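373aa long hypothetical citrate synthase (Sulfolobus tokodaii, PDB 1VGP) belongs to the citrate synthase family and is a mostly helical protein whose assembly holds two chains, with its own role still hypothetical. Local coordinates at residues N62-Q65 / E66-E70; F124-I127 / V128-A132; F311-S314 / I315-S319; V340-I343 / M344-I347. One frame throughout, in Å; residues are numbered along the deposited sequence.

Following the chain from the N terminus, the four contacts come strictly in series: helix 58-70, helix 113-135, helix 309-319 and helix 327-346. Each stays inside one helix, joining successive turns, so none closes a long loop, and none nests in or crosses another. Interactions 1, 2 and 4 are linked by shared helices. Helix 43-52 touches both interaction 1 and interaction 4, which share L51 and Y52 as neighbours, and helix 199-210 lies against both interaction 2 and interaction 4. Helix 113-135, which carries interaction 2, also packs on interaction 1 through I118. Interaction 3 lies nearest interaction 2 (about 18 Å between centres) and across the chain's centre from interaction 4 (about 30 Å).

Interaction 1: N62-Q65 / E66-E70; sequences NWFQ and EKLRE
In the C-terminal part of helix 58-70, a surface helix of the mostly helical citrate synthase fold, W63, F64 and Q65 meet K67, L68 and R69 four residues on. The backbone bond from K67 N to W63 O, 3.2 Å at 161°, is the sound one here; its neighbours are weak. The buried side of the helix is held by F64 and L68. With CG anti to the backbone N (chi1 179°), the F64 ring swings toward the next turn, and its CE2 comes 3.5 Å from L68 CD1. Both residues rest on I118 of helix 113-135, and the F64 ring meets that of Y48 edge-to-face. Farther round, Q65 and R69 run side by side and point the same way, Q65 CD 3.9 Å from R69 NH2, though the placing of R69 against Q65 is less certain in the model. A long, weak ion pair ties R69 NE to E44. On the other flank K67 packs against the indole of W63. Its chain bends at chi2, chi3 and chi4, so that the ammonium curls back beside the pyrrole part of the ring. NE1 and NZ are both donors and make no hydrogen bond; the aliphatic part does the packing, with K67 CG 3.8 Å above one face of the W63 ring, offset toward its rim.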
ATOM      1  N   ASN A  62      27.662  15.368  -7.769  1.00 51.00           N
ATOM      2  CA  ASN A  62      27.832  16.427  -6.786  1.00 52.01           C
ATOM      3  C   ASN A  62      26.474  17.074  -6.535  1.00 51.38           C
ATOM      4  O   ASN A  62      26.119  17.372  -5.393  1.00 50.45           O
ATOM      5  CB  ASN A  62      28.824  17.464  -7.301  1.00 57.40           C
ATOM      6  CG  ASN A  62      29.906  17.776  -6.290  1.00 62.79           C
ATOM      7  OD1 ASN A  62      30.507  16.865  -5.711  1.00 65.83           O
ATOM      8  ND2 ASN A  62      30.163  19.064  -6.067  1.00 63.69           N
ATOM      9  N   TRP A  63      25.719  17.278  -7.611  1.00 50.04           N
ATOM     10  CA  TRP A  63      24.350  17.727  -7.499  1.00 49.49           C
ATOM     11  C   TRP A  63      23.525  16.713  -6.719  1.00 48.95           C
ATOM     12  O   TRP A  63      22.663  17.078  -5.918  1.00 49.17           O
ATOM     13  CB  TRP A  63      23.737  17.913  -8.886  1.00 51.60           C
ATOM     14  CG  TRP A  63      22.250  18.093  -8.842  1.00 55.82           C
ATOM     15  CD1 TRP A  63      21.572  19.244  -8.565  1.00 56.56           C
ATOM     16  CD2 TRP A  63      21.261  17.087  -9.041  1.00 56.22           C
ATOM     17  NE1 TRP A  63      20.222  19.018  -8.583  1.00 58.12           N
ATOM     18  CE2 TRP A  63      19.998  17.691  -8.879  1.00 56.88           C
ATOM     19  CE3 TRP A  63      21.311  15.720  -9.355  1.00 56.62           C
ATOM     20  CZ2 TRP A  63      18.799  16.993  -9.004  1.00 57.16           C
ATOM     21  CZ3 TRP A  63      20.121  15.018  -9.482  1.00 56.67           C
ATOM     22  CH2 TRP A  63      18.882  15.656  -9.312  1.00 56.01           C
ATOM     23  N   PHE A  64      23.791  15.435  -6.963  1.00 47.71           N
ATOM     24  CA  PHE A  64      22.920  14.379  -6.480  1.00 45.72           C
ATOM     25  C   PHE A  64      23.049  14.194  -4.980  1.00 46.27           C
ATOM     26  O   PHE A  64      22.054  14.143  -4.263  1.00 45.87           O
ATOM     27  CB  PHE A  64      23.227  13.056  -7.183  1.00 41.96           C
ATOM     28  CG  PHE A  64      22.377  11.920  -6.708  1.00 40.23           C
ATOM     29  CD1 PHE A  64      21.042  11.832  -7.079  1.00 37.95           C
ATOM     30  CD2 PHE A  64      22.900  10.950  -5.856  1.00 39.28           C
ATOM     31  CE1 PHE A  64      20.235  10.800  -6.608  1.00 36.28           C
ATOM     32  CE2 PHE A  64      22.100   9.912  -5.379  1.00 38.32           C
ATOM     33  CZ  PHE A  64      20.766   9.838  -5.756  1.00 37.94           C
ATOM     34  N   GLN A  65      24.278  14.090  -4.496  1.00 48.01           N
ATOM     35  CA  GLN A  65      24.482  13.946  -3.063  1.00 50.75           C
ATOM     36  C   GLN A  65      24.287  15.270  -2.348  1.00 50.76           C
ATOM     37  O   GLN A  65      24.296  15.322  -1.126  1.00 51.53           O
ATOM     38  CB  GLN A  65      25.872  13.380  -2.766  1.00 52.15           C
ATOM     39  CG  GLN A  65      27.014  14.093  -3.445  1.00 53.12           C
ATOM     40  CD  GLN A  65      28.253  13.223  -3.561  1.00 56.16           C
ATOM     41  OE1 GLN A  65      29.365  13.728  -3.695  1.00 57.61           O
ATOM     42  NE2 GLN A  65      28.064  11.907  -3.511  1.00 56.45           N
ATOM     43  N   GLU A  66      24.108  16.341  -3.102  1.00 52.35           N
ATOM     44  CA  GLU A  66      23.751  17.618  -2.498  1.00 54.70           C
ATOM     45  C   GLU A  66      22.285  17.568  -2.070  1.00 54.95           C
ATOM     46  O   GLU A  66      21.948  17.919  -0.942  1.00 54.21           O
ATOM     47  CB  GLU A  66      23.988  18.743  -3.514  1.00 58.61           C
ATOM     48  CG  GLU A  66      23.053  19.943  -3.398  1.00 67.27           C
ATOM     49  CD  GLU A  66      23.724  21.257  -3.788  1.00 71.62           C
ATOM     50  OE1 GLU A  66      24.564  21.245  -4.726  1.00 71.23           O
ATOM     51  OE2 GLU A  66      23.414  22.293  -3.159  1.00 71.51           O
ATOM     52  N   LYS A  67      21.423  17.113  -2.974  1.00 55.21           N
ATOM     53  CA  LYS A  67      20.011  16.951  -2.663  1.00 56.03           C
ATOM     54  C   LYS A  67      19.845  15.992  -1.485  1.00 56.14           C
ATOM     55  O   LYS A  67      18.928  16.138  -0.666  1.00 56.30           O
ATOM     56  CB  LYS A  67      19.257  16.402  -3.889  1.00 54.77           C
ATOM     57  CG  LYS A  67      18.983  17.427  -4.991  1.00 55.01           C
ATOM     58  CD  LYS A  67      18.124  18.587  -4.490  1.00 55.97           C
ATOM     59  CE  LYS A  67      17.198  19.111  -5.578  1.00 56.40           C
ATOM     60  NZ  LYS A  67      17.943  19.468  -6.810  1.00 58.64           N
ATOM     61  N   LEU A  68      20.745  15.018  -1.407  1.00 55.37           N
ATOM     62  CA  LEU A  68      20.591  13.899  -0.494  1.00 56.10           C
ATOM     63  C   LEU A  68      20.871  14.285   0.955  1.00 58.24           C
ATOM     64  O   LEU A  68      20.255  13.733   1.871  1.00 59.77           O
ATOM     65  CB  LEU A  68      21.523  12.758  -0.904  1.00 54.58           C
ATOM     66  CG  LEU A  68      20.952  11.581  -1.694  1.00 52.46           C
ATOM     67  CD1 LEU A  68      22.044  10.534  -1.886  1.00 50.92           C
ATOM     68  CD2 LEU A  68      19.777  10.978  -0.958  1.00 50.15           C
ATOM     69  N   ARG A  69      21.798  15.221   1.166  1.00 59.29           N
ATOM     70  CA  ARG A  69      22.074  15.730   2.510  1.00 59.98           C
ATOM     71  C   ARG A  69      21.134  16.879   2.850  1.00 60.28           C
ATOM     72  O   ARG A  69      20.806  17.104   4.019  1.00 59.34           O
ATOM     73  CB  ARG A  69      23.524  16.224   2.632  1.00 61.29           C
ATOM     74  CG  ARG A  69      24.485  15.701   1.587  1.00 64.66           C
ATOM     75  CD  ARG A  69      24.908  14.271   1.873  1.00 66.97           C
ATOM     76  NE  ARG A  69      25.983  13.804   0.996  1.00 68.78           N
ATOM     77  CZ  ARG A  69      27.235  14.255   1.029  1.00 68.57           C
ATOM     78  NH1 ARG A  69      27.550  15.302   1.787  1.00 67.67           N
ATOM     79  NH2 ARG A  69      28.183  13.641   0.324  1.00 65.50           N
ATOM     80  N   GLU A  70      20.711  17.600   1.816  1.00 60.96           N
ATOM     81  CA  GLU A  70      19.859  18.775   1.960  1.00 62.05           C
ATOM     82  C   GLU A  70      18.530  18.448   2.632  1.00 61.71           C
ATOM     83  O   GLU A  70      17.965  19.285   3.328  1.00 62.93           O
ATOM     84  CB  GLU A  70      19.592  19.385   0.579  1.00 66.46           C
ATOM     85  CG  GLU A  70      19.706  20.905   0.507  1.00 72.00           C
ATOM     86  CD  GLU A  70      20.833  21.370  -0.415  1.00 74.93           C
ATOM     87  OE1 GLU A  70      21.997  21.432   0.043  1.00 76.31           O
ATOM     88  OE2 GLU A  70      20.550  21.671  -1.596  1.00 74.69           O
TER

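Interaction 2: F124-I127 / V128-A132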
ATOM      1  N   PHE A 124      14.657   8.236   5.257  1.00 32.84           N
ATOM      2  CA  PHE A 124      14.427   6.912   5.834  1.00 30.75           C
ATOM      3  C   PHE A 124      15.397   6.663   6.977  1.00 29.82           C
ATOM      4  O   PHE A 124      14.993   6.325   8.085  1.00 28.15           O
ATOM      5  CB  PHE A 124      14.583   5.814   4.774  1.00 30.40           C
ATOM      6  CG  PHE A 124      13.284   5.393   4.138  1.00 29.89           C
ATOM      7  CD1 PHE A 124      12.751   4.135   4.386  1.00 27.54           C
ATOM      8  CD2 PHE A 124      12.594   6.258   3.292  1.00 30.82           C
ATOM      9  CE1 PHE A 124      11.549   3.743   3.796  1.00 28.99           C
ATOM     10  CE2 PHE A 124      11.391   5.874   2.699  1.00 28.40           C
ATOM     11  CZ  PHE A 124      10.866   4.615   2.952  1.00 28.47           C
ATOM     12  N   PRO A 125      16.702   6.846   6.727  1.00 30.70           N
ATOM     13  CA  PRO A 125      17.659   6.601   7.812  1.00 31.86           C
ATOM     14  C   PRO A 125      17.415   7.476   9.051  1.00 31.40           C
ATOM     15  O   PRO A 125      17.578   7.013  10.185  1.00 31.30           O
ATOM     16  CB  PRO A 125      19.022   6.845   7.152  1.00 30.79           C
ATOM     17  CG  PRO A 125      18.723   7.650   5.922  1.00 32.05           C
ATOM     18  CD  PRO A 125      17.377   7.196   5.462  1.00 30.01           C
ATOM     19  N   THR A 126      16.998   8.724   8.827  1.00 31.22           N
ATOM     20  CA  THR A 126      16.665   9.648   9.911  1.00 30.43           C
ATOM     21  C   THR A 126      15.481   9.150  10.729  1.00 30.66           C
ATOM     22  O   THR A 126      15.497   9.222  11.958  1.00 31.46           O
ATOM     23  CB  THR A 126      16.318  11.059   9.378  1.00 30.91           C
ATOM     24  OG1 THR A 126      17.197  11.412   8.306  1.00 31.67           O
ATOM     25  CG2 THR A 126      16.464  12.085  10.467  1.00 29.71           C
ATOM     26  N   ILE A 127      14.448   8.656  10.048  1.00 30.22           N
ATOM     27  CA  ILE A 127      13.310   8.043  10.740  1.00 29.33           C
ATOM     28  C   ILE A 127      13.793   6.846  11.556  1.00 30.42           C
ATOM     29  O   ILE A 127      13.473   6.711  12.735  1.00 30.54           O
ATOM     30  CB  ILE A 127      12.237   7.542   9.747  1.00 27.23           C
ATOM     31  CG1 ILE A 127      11.665   8.719   8.948  1.00 27.76           C
ATOM     32  CG2 ILE A 127      11.133   6.812  10.495  1.00 24.03           C
ATOM     33  CD1 ILE A 127      10.702   8.303   7.851  1.00 23.44           C
ATOM     34  N   VAL A 128      14.573   5.980  10.919  1.00 29.56           N
ATOM     35  CA  VAL A 128      14.973   4.740  11.553  1.00 32.76           C
ATOM     36  C   VAL A 128      15.867   5.012  12.768  1.00 35.11           C
ATOM     37  O   VAL A 128      15.579   4.550  13.875  1.00 33.31           O
ATOM     38  CB  VAL A 128      15.698   3.815  10.541  1.00 32.58           C
ATOM     39  CG1 VAL A 128      16.131   2.517  11.211  1.00 30.27           C
ATOM     40  CG2 VAL A 128      14.767   3.507   9.379  1.00 30.41           C
ATOM     41  N   ALA A 129      16.937   5.775  12.573  1.00 35.71           N
ATOM     42  CA  ALA A 129      17.870   6.037  13.669  1.00 35.94           C
ATOM     43  C   ALA A 129      17.184   6.765  14.835  1.00 36.95           C
ATOM     44  O   ALA A 129      17.397   6.422  16.003  1.00 36.41           O
ATOM     45  CB  ALA A 129      19.062   6.857  13.165  1.00 33.88           C
ATOM     46  N   ASN A 130      16.357   7.761  14.511  1.00 37.18           N
ATOM     47  CA  ASN A 130      15.671   8.558  15.523  1.00 36.42           C
ATOM     48  C   ASN A 130      14.773   7.692  16.389  1.00 36.01           C
ATOM     49  O   ASN A 130      14.698   7.872  17.603  1.00 36.56           O
ATOM     50  CB  ASN A 130      14.829   9.648  14.863  1.00 38.22           C
ATOM     51  CG  ASN A 130      15.638  10.891  14.535  1.00 41.61           C
ATOM     52  OD1 ASN A 130      15.085  11.917  14.126  1.00 43.40           O
ATOM     53  ND2 ASN A 130      16.958  10.806  14.713  1.00 41.15           N
ATOM     54  N   TYR A 131      14.090   6.741  15.770  1.00 36.50           N
ATOM     55  CA  TYR A 131      13.194   5.893  16.534  1.00 37.17           C
ATOM     56  C   TYR A 131      13.971   4.960  17.449  1.00 37.98           C
ATOM     57  O   TYR A 131      13.544   4.690  18.575  1.00 35.13           O
ATOM     58  CB  TYR A 131      12.300   5.063  15.610  1.00 33.41           C
ATOM     59  CG  TYR A 131      11.246   4.303  16.382  1.00 31.42           C
ATOM     60  CD1 TYR A 131      10.370   4.969  17.241  1.00 30.29           C
ATOM     61  CD2 TYR A 131      11.148   2.916  16.287  1.00 29.58           C
ATOM     62  CE1 TYR A 131       9.424   4.268  17.988  1.00 28.40           C
ATOM     63  CE2 TYR A 131      10.208   2.204  17.025  1.00 26.84           C
ATOM     64  CZ  TYR A 131       9.352   2.885  17.872  1.00 27.30           C
ATOM     65  OH  TYR A 131       8.412   2.182  18.595  1.00 28.35           O
ATOM     66  N   ALA A 132      15.109   4.471  16.958  1.00 39.25           N
ATOM     67  CA  ALA A 132      15.936   3.540  17.709  1.00 40.20           C
ATOM     68  C   ALA A 132      16.473   4.180  18.995  1.00 42.20           C
ATOM     69  O   ALA A 132      16.516   3.534  20.049  1.00 43.26           O
ATOM     70  CB  ALA A 132      17.089   3.056  16.839  1.00 38.11           C
TER
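P125 and A129, with F124 and V128 just before them, make the firmest part of this buried piece of helix 113-135. The carbonyl of P125 takes the amide of A129, N to O 2.8 Å at 172°, and F124 O takes V128 N at 2.9 Å, the donor standing almost on the extension of the carbonyl bond. The next two steps follow on less straight: N130 N reaches T126 O at 3.1 Å from above the carbonyl plane, 36° out of it, and Y131 N reaches I127 O at 3.1 Å. Against this regular backbone the side chains meet loosely. T126 and N130 lie alongside each other and point the same way, yet the nearest approach of their side chains is T126 CG2 to N130 OD1, 3.9 Å, and no hydrogen bond joins the two side chains. With CG2 anti to the backbone N, the methyl of T126 faces the next turn, while OG1 turns back beside its own N and bonds to R72 O. This looser flank does not face solvent: L74 lies against both residues. The other sides are covered too, P125 by H149 and F153 of helix 149-158, F124 by L95 of helix 91-105 and by I203 and I207 of helix 199-210. Upstream, the N atoms of P125 and T126 have no bond to the preceding turn, while the bonds running onward are intact. This is a proline kink within a long helix, here in the interior of the helical citrate synthase fold.

Interaction 3: F311-S314 / I315-S319; sequences FFSS and IVFYS
I315, S314 and S313 carry this contact in helix 309-319, a buried helix of the citrate synthase fold. I315 stands at the join: its N makes a weak bond to F312 O at 3.1 Å, while the same carbonyl receives the straight bond of the turn from V316 N, 3.1 Å at 168°. The side chain of I315 leaves toward A289 of helix 281-300 and F226 of helix 221-228. S314 sits next to it with its hydroxyl folded between the backbone N and the carbonyl carbon (chi1 46°), which takes OG back up the helix to bond D310 O; the carbonyl of S314 receives a long, weak bond from Y318 N. S313 gives the firmest step, with F317 N to S313 O at 2.9 Å and 170°. The F317 ring leans back toward that residue, its CG beside the backbone N, and CE2 stops 4.1 Å from S313 OG. Beyond, the ring meets that of F327. I315 O in turn takes two bonds from S319, one turn on: from N at 2.8 Å and from OG at 2.7 Å, the hydroxyl coming from above the carbonyl plane. The chemistry implies that the buried hydroxyls of S314 and S319 each find an acceptor within their own helix, a carbonyl four residues back: D310 O for S314 OG and I315 O for S319 OG.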
ATOM      1  N   PHE A 311      21.989 -14.577   5.452  1.00 39.12           N
ATOM      2  CA  PHE A 311      22.869 -15.389   6.282  1.00 38.63           C
ATOM      3  C   PHE A 311      23.957 -14.561   6.954  1.00 38.71           C
ATOM      4  O   PHE A 311      24.334 -14.829   8.088  1.00 39.45           O
ATOM      5  CB  PHE A 311      23.506 -16.487   5.436  1.00 36.85           C
ATOM      6  CG  PHE A 311      24.285 -17.487   6.232  1.00 33.89           C
ATOM      7  CD1 PHE A 311      25.654 -17.330   6.416  1.00 32.35           C
ATOM      8  CD2 PHE A 311      23.653 -18.590   6.799  1.00 30.86           C
ATOM      9  CE1 PHE A 311      26.393 -18.260   7.149  1.00 30.53           C
ATOM     10  CE2 PHE A 311      24.384 -19.528   7.539  1.00 29.40           C
ATOM     11  CZ  PHE A 311      25.759 -19.359   7.713  1.00 27.78           C
ATOM     12  N   PHE A 312      24.469 -13.555   6.260  1.00 38.80           N
ATOM     13  CA  PHE A 312      25.479 -12.705   6.854  1.00 39.47           C
ATOM     14  C   PHE A 312      24.930 -11.339   7.241  1.00 40.89           C
ATOM     15  O   PHE A 312      25.452 -10.696   8.155  1.00 43.62           O
ATOM     16  CB  PHE A 312      26.663 -12.535   5.904  1.00 39.60           C
ATOM     17  CG  PHE A 312      27.440 -13.798   5.674  1.00 39.13           C
ATOM     18  CD1 PHE A 312      27.419 -14.425   4.427  1.00 37.66           C
ATOM     19  CD2 PHE A 312      28.211 -14.355   6.690  1.00 36.83           C
ATOM     20  CE1 PHE A 312      28.154 -15.580   4.195  1.00 36.50           C
ATOM     21  CE2 PHE A 312      28.948 -15.506   6.471  1.00 36.35           C
ATOM     22  CZ  PHE A 312      28.922 -16.122   5.219  1.00 37.06           C
ATOM     23  N   SER A 313      23.885 -10.888   6.560  1.00 40.91           N
ATOM     24  CA  SER A 313      23.384  -9.536   6.793  1.00 42.61           C
ATOM     25  C   SER A 313      22.920  -9.346   8.244  1.00 42.74           C
ATOM     26  O   SER A 313      22.974  -8.237   8.783  1.00 42.77           O
ATOM     27  CB  SER A 313      22.243  -9.206   5.814  1.00 41.42           C
ATOM     28  OG  SER A 313      21.005  -9.731   6.251  1.00 47.05           O
ATOM     29  N   SER A 314      22.488 -10.430   8.882  1.00 40.91           N
ATOM     30  CA  SER A 314      21.994 -10.336  10.252  1.00 41.79           C
ATOM     31  C   SER A 314      23.115 -10.298  11.292  1.00 41.00           C
ATOM     32  O   SER A 314      22.941  -9.755  12.383  1.00 40.11           O
ATOM     33  CB  SER A 314      21.045 -11.499  10.550  1.00 43.56           C
ATOM     34  OG  SER A 314      21.579 -12.728  10.098  1.00 50.37           O
ATOM     35  N   ILE A 315      24.266 -10.874  10.966  1.00 38.42           N
ATOM     36  CA  ILE A 315      25.437 -10.673  11.808  1.00 37.08           C
ATOM     37  C   ILE A 315      25.881  -9.219  11.691  1.00 34.72           C
ATOM     38  O   ILE A 315      26.149  -8.559  12.697  1.00 33.23           O
ATOM     39  CB  ILE A 315      26.605 -11.597  11.394  1.00 39.72           C
ATOM     40  CG1 ILE A 315      26.322 -13.027  11.855  1.00 43.75           C
ATOM     41  CG2 ILE A 315      27.906 -11.128  12.038  1.00 40.39           C
ATOM     42  CD1 ILE A 315      27.353 -14.038  11.397  1.00 45.09           C
ATOM     43  N   VAL A 316      25.950  -8.729  10.456  1.00 31.45           N
ATOM     44  CA  VAL A 316      26.422  -7.379  10.191  1.00 31.16           C
ATOM     45  C   VAL A 316      25.547  -6.319  10.865  1.00 32.31           C
ATOM     46  O   VAL A 316      26.042  -5.498  11.642  1.00 31.85           O
ATOM     47  CB  VAL A 316      26.464  -7.105   8.672  1.00 31.99           C
ATOM     48  CG1 VAL A 316      26.620  -5.603   8.403  1.00 29.32           C
ATOM     49  CG2 VAL A 316      27.610  -7.897   8.044  1.00 28.08           C
ATOM     50  N   PHE A 317      24.250  -6.343  10.567  1.00 31.47           N
ATOM     51  CA  PHE A 317      23.308  -5.423  11.184  1.00 33.36           C
ATOM     52  C   PHE A 317      23.489  -5.424  12.706  1.00 34.74           C
ATOM     53  O   PHE A 317      23.411  -4.383  13.367  1.00 35.55           O
ATOM     54  CB  PHE A 317      21.871  -5.818  10.822  1.00 32.31           C
ATOM     55  CG  PHE A 317      21.467  -5.453   9.412  1.00 29.33           C
ATOM     56  CD1 PHE A 317      22.002  -4.337   8.775  1.00 29.65           C
ATOM     57  CD2 PHE A 317      20.533  -6.225   8.724  1.00 28.05           C
ATOM     58  CE1 PHE A 317      21.617  -3.988   7.471  1.00 26.46           C
ATOM     59  CE2 PHE A 317      20.143  -5.887   7.425  1.00 27.88           C
ATOM     60  CZ  PHE A 317      20.685  -4.769   6.797  1.00 27.06           C
ATOM     61  N   TYR A 318      23.729  -6.608  13.256  1.00 35.30           N
ATOM     62  CA  TYR A 318      23.933  -6.776  14.686  1.00 35.17           C
ATOM     63  C   TYR A 318      25.220  -6.061  15.095  1.00 35.02           C
ATOM     64  O   TYR A 318      25.195  -5.175  15.944  1.00 35.25           O
ATOM     65  CB  TYR A 318      24.012  -8.270  15.001  1.00 36.46           C
ATOM     66  CG  TYR A 318      23.875  -8.637  16.465  1.00 41.99           C
ATOM     67  CD1 TYR A 318      24.914  -9.293  17.130  1.00 45.49           C
ATOM     68  CD2 TYR A 318      22.698  -8.372  17.177  1.00 42.86           C
ATOM     69  CE1 TYR A 318      24.792  -9.681  18.457  1.00 47.49           C
ATOM     70  CE2 TYR A 318      22.563  -8.756  18.510  1.00 44.20           C
ATOM     71  CZ  TYR A 318      23.614  -9.411  19.143  1.00 48.14           C
ATOM     72  OH  TYR A 318      23.518  -9.811  20.460  1.00 50.43           O
ATOM     73  N   SER A 319      26.337  -6.425  14.473  1.00 34.31           N
ATOM     74  CA  SER A 319      27.606  -5.775  14.770  1.00 36.76           C
ATOM     75  C   SER A 319      27.534  -4.267  14.648  1.00 37.72           C
ATOM     76  O   SER A 319      28.297  -3.556  15.296  1.00 40.96           O
ATOM     77  CB  SER A 319      28.701  -6.280  13.841  1.00 36.47           C
ATOM     78  OG  SER A 319      28.569  -7.666  13.636  1.00 42.09           O
TER

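Interaction 4: V340-I343 / M344-I347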
ATOM      1  N   VAL A 340      11.621   3.591  -5.923  1.00 30.75           N
ATOM      2  CA  VAL A 340      11.474   4.865  -6.612  1.00 29.61           C
ATOM      3  C   VAL A 340      11.860   4.686  -8.070  1.00 29.25           C
ATOM      4  O   VAL A 340      11.173   5.166  -8.964  1.00 30.98           O
ATOM      5  CB  VAL A 340      12.363   5.941  -5.966  1.00 29.26           C
ATOM      6  CG1 VAL A 340      12.321   7.228  -6.776  1.00 27.10           C
ATOM      7  CG2 VAL A 340      11.895   6.190  -4.546  1.00 28.43           C
ATOM      8  N   ALA A 341      12.958   3.970  -8.295  1.00 29.44           N
ATOM      9  CA  ALA A 341      13.473   3.719  -9.641  1.00 30.11           C
ATOM     10  C   ALA A 341      12.431   3.032 -10.511  1.00 30.15           C
ATOM     11  O   ALA A 341      12.168   3.460 -11.634  1.00 31.16           O
ATOM     12  CB  ALA A 341      14.742   2.859  -9.574  1.00 29.33           C
ATOM     13  N   HIS A 342      11.854   1.954  -9.993  1.00 29.41           N
ATOM     14  CA  HIS A 342      10.895   1.165 -10.755  1.00 30.41           C
ATOM     15  C   HIS A 342       9.663   1.979 -11.108  1.00 32.28           C
ATOM     16  O   HIS A 342       9.166   1.892 -12.237  1.00 32.43           O
ATOM     17  CB  HIS A 342      10.495  -0.089  -9.968  1.00 28.52           C
ATOM     18  CG  HIS A 342      11.467  -1.212 -10.124  1.00 29.24           C
ATOM     19  ND1 HIS A 342      11.531  -1.978 -11.267  1.00 28.86           N
ATOM     20  CD2 HIS A 342      12.471  -1.639  -9.326  1.00 29.93           C
ATOM     21  CE1 HIS A 342      12.538  -2.825 -11.167  1.00 28.72           C
ATOM     22  NE2 HIS A 342      13.126  -2.642  -9.999  1.00 28.82           N
ATOM     23  N   ILE A 343       9.186   2.770 -10.146  1.00 31.36           N
ATOM     24  CA  ILE A 343       8.054   3.664 -10.356  1.00 30.61           C
ATOM     25  C   ILE A 343       8.378   4.671 -11.464  1.00 33.50           C
ATOM     26  O   ILE A 343       7.574   4.890 -12.378  1.00 33.06           O
ATOM     27  CB  ILE A 343       7.712   4.408  -9.044  1.00 29.98           C
ATOM     28  CG1 ILE A 343       7.138   3.419  -8.029  1.00 30.33           C
ATOM     29  CG2 ILE A 343       6.743   5.546  -9.314  1.00 26.02           C
ATOM     30  CD1 ILE A 343       6.990   3.973  -6.622  1.00 26.14           C
ATOM     31  N   MET A 344       9.564   5.271 -11.378  1.00 33.61           N
ATOM     32  CA  MET A 344      10.031   6.178 -12.420  1.00 33.92           C
ATOM     33  C   MET A 344       9.995   5.473 -13.771  1.00 35.44           C
ATOM     34  O   MET A 344       9.492   6.016 -14.755  1.00 38.36           O
ATOM     35  CB  MET A 344      11.451   6.651 -12.115  1.00 32.89           C
ATOM     36  CG  MET A 344      11.525   7.987 -11.393  1.00 37.01           C
ATOM     37  SD  MET A 344      13.134   8.296 -10.606  1.00 40.74           S
ATOM     38  CE  MET A 344      14.097   8.862 -11.971  1.00 37.24           C
ATOM     39  N   GLU A 345      10.522   4.256 -13.810  1.00 34.65           N
ATOM     40  CA  GLU A 345      10.604   3.492 -15.043  1.00 34.27           C
ATOM     41  C   GLU A 345       9.222   3.059 -15.535  1.00 35.50           C
ATOM     42  O   GLU A 345       8.948   3.093 -16.730  1.00 36.92           O
ATOM     43  CB  GLU A 345      11.475   2.254 -14.828  1.00 32.99           C
ATOM     44  CG  GLU A 345      11.651   1.404 -16.063  1.00 29.09           C
ATOM     45  CD  GLU A 345      12.515   0.191 -15.811  1.00 30.70           C
ATOM     46  OE1 GLU A 345      12.079  -0.695 -15.038  1.00 28.72           O
ATOM     47  OE2 GLU A 345      13.633   0.122 -16.382  1.00 30.23           O
ATOM     48  N   TYR A 346       8.359   2.651 -14.612  1.00 34.73           N
ATOM     49  CA  TYR A 346       7.060   2.113 -14.977  1.00 34.40           C
ATOM     50  C   TYR A 346       6.148   3.187 -15.560  1.00 36.21           C
ATOM     51  O   TYR A 346       5.359   2.916 -16.469  1.00 32.22           O
ATOM     52  CB  TYR A 346       6.381   1.479 -13.759  1.00 32.83           C
ATOM     53  CG  TYR A 346       5.105   0.761 -14.098  1.00 34.64           C
ATOM     54  CD1 TYR A 346       5.129  -0.573 -14.499  1.00 35.74           C
ATOM     55  CD2 TYR A 346       3.872   1.425 -14.064  1.00 35.64           C
ATOM     56  CE1 TYR A 346       3.956  -1.232 -14.864  1.00 37.41           C
ATOM     57  CE2 TYR A 346       2.695   0.778 -14.428  1.00 36.58           C
ATOM     58  CZ  TYR A 346       2.743  -0.554 -14.831  1.00 38.28           C
ATOM     59  OH  TYR A 346       1.589  -1.210 -15.215  1.00 37.79           O
ATOM     60  N   ILE A 347       6.241   4.410 -15.046  1.00 39.92           N
ATOM     61  CA  ILE A 347       5.277   5.439 -15.441  1.00 41.42           C
ATOM     62  C   ILE A 347       5.693   6.283 -16.650  1.00 43.65           C
ATOM     63  O   ILE A 347       5.011   7.247 -16.979  1.00 44.86           O
ATOM     64  CB  ILE A 347       4.939   6.406 -14.264  1.00 40.30           C
ATOM     65  CG1 ILE A 347       6.191   7.159 -13.807  1.00 39.12           C
ATOM     66  CG2 ILE A 347       4.329   5.635 -13.116  1.00 34.60           C
ATOM     67  CD1 ILE A 347       5.907   8.196 -12.749  1.00 41.04           C
TER
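H342 and E345 lie side by side near the C-terminal end of helix 327-346 in the helical citrate synthase fold. Ring and carboxylate planes stand 75° apart, with H342 ND1 4.0 Å from E345 OE1, too far for a direct bond. The extended chain of E345, CG anti to the backbone N (chi1 -179°), carries OE1 toward ND1 of the ring. Round the helix, V340 and M344 make an apolar contact; I343 meets I347 more loosely, CG2 to CD1 4.4 Å. Behind them the backbone bonds run regularly, E345 N to A341 O at 2.8 Å and I347 N to I343 O at 3.0 Å, although I347 already leaves helical angles. In the next shell K13 bridges the polar pair, with a salt bridge to E345 OE1 and a weak bond to H342 ND1. T15 OG1 and the N of E16 complete the grip on the carboxylate, and H342 NE2 is held by D179. Farther out, Y346 OH bonds K351 O and its ring makes a cation-pi contact with K5 of the second subunit, while Y52 packs on M344. Extended through chi2 (163°), M344 lays SD 4.1 Å from V340 CG1; chi3 turns only the methyl.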